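Glycosyl hydrolases family 2, sugar binding domain protein (Bacteroides uniformis str. 3978 T3 ii, PDB 6D1P) is a gut bacterial beta-glucuronidase of glycosyl hydrolase family 2, expected to hydrolyse O-glycosidic bonds that join glucuronic acid to its partners. Local coordinates at residues I625-K636 with D702-W713. Sequence-based numbering, arbitrary orientation.
Sequences IYGHSWPVRWGK and DEIQQEYQTRTW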
# COMPACT_ATOMS: atom_id res chain seq x y z
N ILE A 625 20.05 -29.82 -27.71
CA ILE A 625 18.84 -30.37 -28.30
C ILE A 625 17.66 -29.54 -27.83
O ILE A 625 17.48 -29.32 -26.63
CB ILE A 625 18.67 -31.84 -27.90
CG1 ILE A 625 19.92 -32.65 -28.27
CG2 ILE A 625 17.39 -32.39 -28.51
CD1 ILE A 625 20.01 -33.99 -27.55
N TYR A 626 16.86 -29.07 -28.78
CA TYR A 626 15.68 -28.31 -28.40
C TYR A 626 14.65 -29.25 -27.80
O TYR A 626 14.20 -30.19 -28.45
CB TYR A 626 15.12 -27.55 -29.60
CG TYR A 626 13.75 -26.99 -29.35
CD1 TYR A 626 13.46 -26.29 -28.18
CD2 TYR A 626 12.72 -27.19 -30.26
CE1 TYR A 626 12.18 -25.80 -27.94
CE2 TYR A 626 11.45 -26.70 -30.04
CZ TYR A 626 11.19 -26.00 -28.87
OH TYR A 626 9.92 -25.52 -28.65
N GLY A 627 14.27 -28.99 -26.54
CA GLY A 627 13.22 -29.74 -25.90
C GLY A 627 13.53 -30.17 -24.47
O GLY A 627 12.80 -30.99 -23.92
N HIS A 628 14.59 -29.64 -23.87
CA HIS A 628 14.87 -29.93 -22.46
C HIS A 628 13.66 -29.60 -21.57
O HIS A 628 13.40 -30.30 -20.58
CB HIS A 628 16.07 -29.13 -21.99
CG HIS A 628 17.39 -29.68 -22.43
ND1 HIS A 628 18.25 -30.31 -21.56
CD2 HIS A 628 18.01 -29.66 -23.63
CE1 HIS A 628 19.34 -30.68 -22.21
NE2 HIS A 628 19.22 -30.29 -23.47
N SER A 629 12.94 -28.53 -21.89
CA SER A 629 11.76 -28.12 -21.13
C SER A 629 10.46 -28.55 -21.81
O SER A 629 9.40 -27.99 -21.51
CB SER A 629 11.78 -26.61 -20.88
OG SER A 629 11.49 -25.86 -22.07
N TRP A 630 10.52 -29.54 -22.69
CA TRP A 630 9.34 -30.02 -23.42
C TRP A 630 9.13 -31.48 -23.05
O TRP A 630 9.71 -32.38 -23.68
CB TRP A 630 9.53 -29.81 -24.93
CG TRP A 630 8.32 -30.05 -25.78
CD1 TRP A 630 7.16 -30.67 -25.41
CD2 TRP A 630 8.16 -29.68 -27.16
NE1 TRP A 630 6.28 -30.70 -26.48
CE2 TRP A 630 6.88 -30.09 -27.56
CE3 TRP A 630 8.98 -29.02 -28.09
CZ2 TRP A 630 6.39 -29.88 -28.85
CZ3 TRP A 630 8.49 -28.80 -29.36
CH2 TRP A 630 7.22 -29.24 -29.73
N PRO A 631 8.31 -31.77 -22.01
CA PRO A 631 8.28 -33.13 -21.45
C PRO A 631 7.42 -34.10 -22.25
O PRO A 631 7.68 -35.32 -22.24
CB PRO A 631 7.70 -32.92 -20.04
CG PRO A 631 7.23 -31.42 -19.99
CD PRO A 631 7.33 -30.87 -21.36
N VAL A 632 6.39 -33.60 -22.92
CA VAL A 632 5.43 -34.45 -23.63
C VAL A 632 5.25 -33.92 -25.05
O VAL A 632 4.64 -32.86 -25.25
CB VAL A 632 4.08 -34.52 -22.90
CG1 VAL A 632 3.11 -35.35 -23.71
CG2 VAL A 632 4.26 -35.12 -21.52
N ARG A 633 5.74 -34.68 -26.03
CA ARG A 633 5.46 -34.49 -27.45
C ARG A 633 4.16 -35.21 -27.83
O ARG A 633 3.64 -36.05 -27.09
CB ARG A 633 6.60 -35.05 -28.30
CG ARG A 633 7.98 -34.63 -27.86
CD ARG A 633 8.36 -33.30 -28.46
NE ARG A 633 8.19 -33.25 -29.92
CZ ARG A 633 9.17 -33.44 -30.80
NH1 ARG A 633 10.39 -33.72 -30.34
NH2 ARG A 633 8.95 -33.34 -32.12
N TRP A 634 3.63 -34.88 -29.00
CA TRP A 634 2.41 -35.54 -29.44
C TRP A 634 2.30 -35.54 -30.96
O TRP A 634 2.99 -34.79 -31.66
CB TRP A 634 1.16 -34.90 -28.84
CG TRP A 634 0.92 -33.51 -29.30
CD1 TRP A 634 0.12 -33.11 -30.35
CD2 TRP A 634 1.46 -32.31 -28.73
NE1 TRP A 634 0.14 -31.74 -30.46
CE2 TRP A 634 0.94 -31.22 -29.48
CE3 TRP A 634 2.32 -32.05 -27.65
CZ2 TRP A 634 1.27 -29.89 -29.19
CZ3 TRP A 634 2.64 -30.72 -27.36
CH2 TRP A 634 2.12 -29.66 -28.13
N GLY A 635 1.38 -36.37 -31.44
CA GLY A 635 1.20 -36.66 -32.85
C GLY A 635 0.58 -38.04 -33.02
O GLY A 635 0.27 -38.73 -32.06
N LYS A 636 0.42 -38.42 -34.28
CA LYS A 636 -0.18 -39.72 -34.57
C LYS A 636 0.82 -40.84 -34.25
O LYS A 636 2.02 -40.60 -34.12
CB LYS A 636 -0.65 -39.76 -36.02
CG LYS A 636 -2.04 -39.17 -36.16
CD LYS A 636 -2.43 -38.80 -37.58
CE LYS A 636 -3.74 -37.99 -37.58
NZ LYS A 636 -4.83 -38.56 -38.43
N ASP A 702 24.78 -34.10 -25.51
CA ASP A 702 23.58 -33.61 -24.85
C ASP A 702 22.54 -34.72 -24.93
O ASP A 702 22.64 -35.62 -25.78
CB ASP A 702 23.07 -32.30 -25.48
CG ASP A 702 21.89 -31.68 -24.73
OD1 ASP A 702 21.81 -31.82 -23.49
OD2 ASP A 702 21.04 -31.04 -25.39
N GLU A 703 21.54 -34.65 -24.05
CA GLU A 703 20.51 -35.68 -23.97
C GLU A 703 19.24 -35.09 -23.36
O GLU A 703 19.30 -34.34 -22.38
CB GLU A 703 20.97 -36.89 -23.11
CG GLU A 703 19.81 -37.82 -22.68
CD GLU A 703 20.13 -38.72 -21.47
OE1 GLU A 703 21.28 -39.23 -21.38
OE2 GLU A 703 19.23 -38.92 -20.61
N ILE A 704 18.10 -35.43 -23.95
CA ILE A 704 16.81 -35.16 -23.35
C ILE A 704 15.98 -36.43 -23.44
O ILE A 704 16.24 -37.32 -24.26
CB ILE A 704 16.06 -33.99 -24.02
CG1 ILE A 704 15.56 -34.40 -25.42
CG2 ILE A 704 16.94 -32.75 -24.10
CD1 ILE A 704 14.72 -33.34 -26.09
N GLN A 705 14.97 -36.52 -22.58
CA GLN A 705 13.95 -37.55 -22.67
C GLN A 705 12.61 -36.86 -22.81
O GLN A 705 12.40 -35.80 -22.23
CB GLN A 705 13.97 -38.46 -21.44
CG GLN A 705 15.32 -39.11 -21.19
CD GLN A 705 15.27 -40.13 -20.06
OE1 GLN A 705 14.20 -40.68 -19.76
NE2 GLN A 705 16.41 -40.38 -19.43
N GLN A 706 11.71 -37.46 -23.58
CA GLN A 706 10.37 -36.90 -23.76
C GLN A 706 9.37 -38.03 -23.91
O GLN A 706 9.64 -39.03 -24.58
CB GLN A 706 10.27 -35.99 -25.00
CG GLN A 706 11.25 -34.83 -25.06
CD GLN A 706 11.19 -34.08 -26.39
OE1 GLN A 706 11.16 -34.70 -27.47
NE2 GLN A 706 11.13 -32.74 -26.32
N GLU A 707 8.21 -37.88 -23.29
CA GLU A 707 7.11 -38.78 -23.56
C GLU A 707 6.48 -38.45 -24.90
O GLU A 707 6.46 -37.29 -25.33
CB GLU A 707 6.05 -38.70 -22.46
CG GLU A 707 6.56 -39.01 -21.06
CD GLU A 707 6.55 -40.50 -20.76
OE1 GLU A 707 5.80 -41.24 -21.44
OE2 GLU A 707 7.31 -40.92 -19.86
N TYR A 708 5.96 -39.46 -25.56
CA TYR A 708 5.24 -39.26 -26.81
C TYR A 708 3.82 -39.74 -26.59
O TYR A 708 3.60 -40.90 -26.22
CB TYR A 708 5.90 -40.01 -27.97
CG TYR A 708 5.25 -39.71 -29.29
CD1 TYR A 708 5.22 -38.40 -29.79
CD2 TYR A 708 4.65 -40.71 -30.04
CE1 TYR A 708 4.61 -38.10 -31.00
CE2 TYR A 708 4.04 -40.42 -31.26
CZ TYR A 708 4.02 -39.12 -31.74
OH TYR A 708 3.42 -38.83 -32.94
N GLN A 709 2.87 -38.85 -26.80
CA GLN A 709 1.47 -39.11 -26.49
C GLN A 709 0.67 -39.12 -27.79
O GLN A 709 0.65 -38.12 -28.52
CB GLN A 709 0.92 -38.07 -25.51
CG GLN A 709 -0.59 -37.97 -25.46
CD GLN A 709 -1.06 -36.91 -24.47
OE1 GLN A 709 -0.47 -36.74 -23.39
NE2 GLN A 709 -2.11 -36.16 -24.83
N THR A 710 0.02 -40.24 -28.06
CA THR A 710 -0.75 -40.40 -29.28
C THR A 710 -2.23 -40.24 -29.06
O THR A 710 -2.96 -40.03 -30.03
CB THR A 710 -0.47 -41.78 -29.90
OG1 THR A 710 -0.82 -42.80 -28.96
CG2 THR A 710 1.00 -41.89 -30.25
N ARG A 711 -2.70 -40.32 -27.82
CA ARG A 711 -4.10 -40.02 -27.58
C ARG A 711 -4.32 -38.51 -27.69
O ARG A 711 -3.46 -37.71 -27.30
CB ARG A 711 -4.54 -40.57 -26.22
CG ARG A 711 -4.45 -42.09 -26.16
CD ARG A 711 -5.47 -42.71 -25.21
NE ARG A 711 -6.78 -42.07 -25.28
CZ ARG A 711 -7.85 -42.49 -24.61
NH1 ARG A 711 -9.01 -41.85 -24.70
NH2 ARG A 711 -7.75 -43.57 -23.85
N THR A 712 -5.43 -38.14 -28.30
CA THR A 712 -5.85 -36.75 -28.40
C THR A 712 -6.70 -36.38 -27.18
O THR A 712 -7.02 -37.23 -26.35
CB THR A 712 -6.61 -36.56 -29.70
OG1 THR A 712 -7.67 -37.53 -29.74
CG2 THR A 712 -5.68 -36.80 -30.89
N TRP A 713 -7.05 -35.10 -27.06
CA TRP A 713 -7.66 -34.62 -25.83
C TRP A 713 -8.85 -33.71 -26.12
O TRP A 713 -8.87 -32.99 -27.12
CB TRP A 713 -6.65 -33.87 -24.96
CG TRP A 713 -6.03 -32.70 -25.65
CD1 TRP A 713 -6.48 -31.41 -25.65
CD2 TRP A 713 -4.85 -32.72 -26.46
NE1 TRP A 713 -5.64 -30.63 -26.40
CE2 TRP A 713 -4.63 -31.41 -26.91
CE3 TRP A 713 -3.95 -33.72 -26.84
CZ2 TRP A 713 -3.56 -31.06 -27.73
CZ3 TRP A 713 -2.87 -33.38 -27.66
CH2 TRP A 713 -2.69 -32.06 -28.09
O HOH W 1 11.83 -31.42 -28.90
O HOH W 2 12.61 -33.00 -22.19
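Gln-706 fills the buried middle of this contact, its extended side chain reaching to the carbonyls of the type I turn Gly-627 to Trp-630. Its OE1 accepts Arg-633 NH1 at 3.1 Å, on a lone pair in the amide plane and near the guanidinium plane; the two N-H of NE2 are shared among a water also bound to Tyr-626 O and the carbonyls of Gly-627 and Trp-630, both carbonyl bonds weak. Arg-633, bent at chi2 and chi3, lays CD over the Trp-630 ring; its NE and NH2 are taken by Glu-524 and Glu-642 O. Toward the start of both segments, buried Ile-704 packs CD1 on Ile-625 CG2 and sets CG2 over the His-628 ring, a CH-pi contact. At this more exposed end Asp-702 OD2 grips Ile-625 N and, with its syn lone pair, His-628 NE2 (2.7 Å), carboxylate and imidazole nearly coplanar. Strand 632-634 is the parallel edge strand of an otherwise antiparallel sheet whose other strands fall largely within the DUF4982 match, a family of the E-set clan, consistent with an immunoglobulin-like domain; Glu-707 N to Pro-631 O, Arg-633 N to Glu-707 O and Gln-709 N to Arg-633 O zip it to 702-709. The partly exposed Val-632 and Trp-634 face is looser: solvent-exposed Glu-707 turns its carboxylate away, Val-632 CG1 comes no nearer than 3.9 Å to Gln-709 OE1, and Trp-713 meets the Trp-634 face edge-on, T-shaped, planes at 86°, while Trp-713 NE1 bonds Asp-747 OD2.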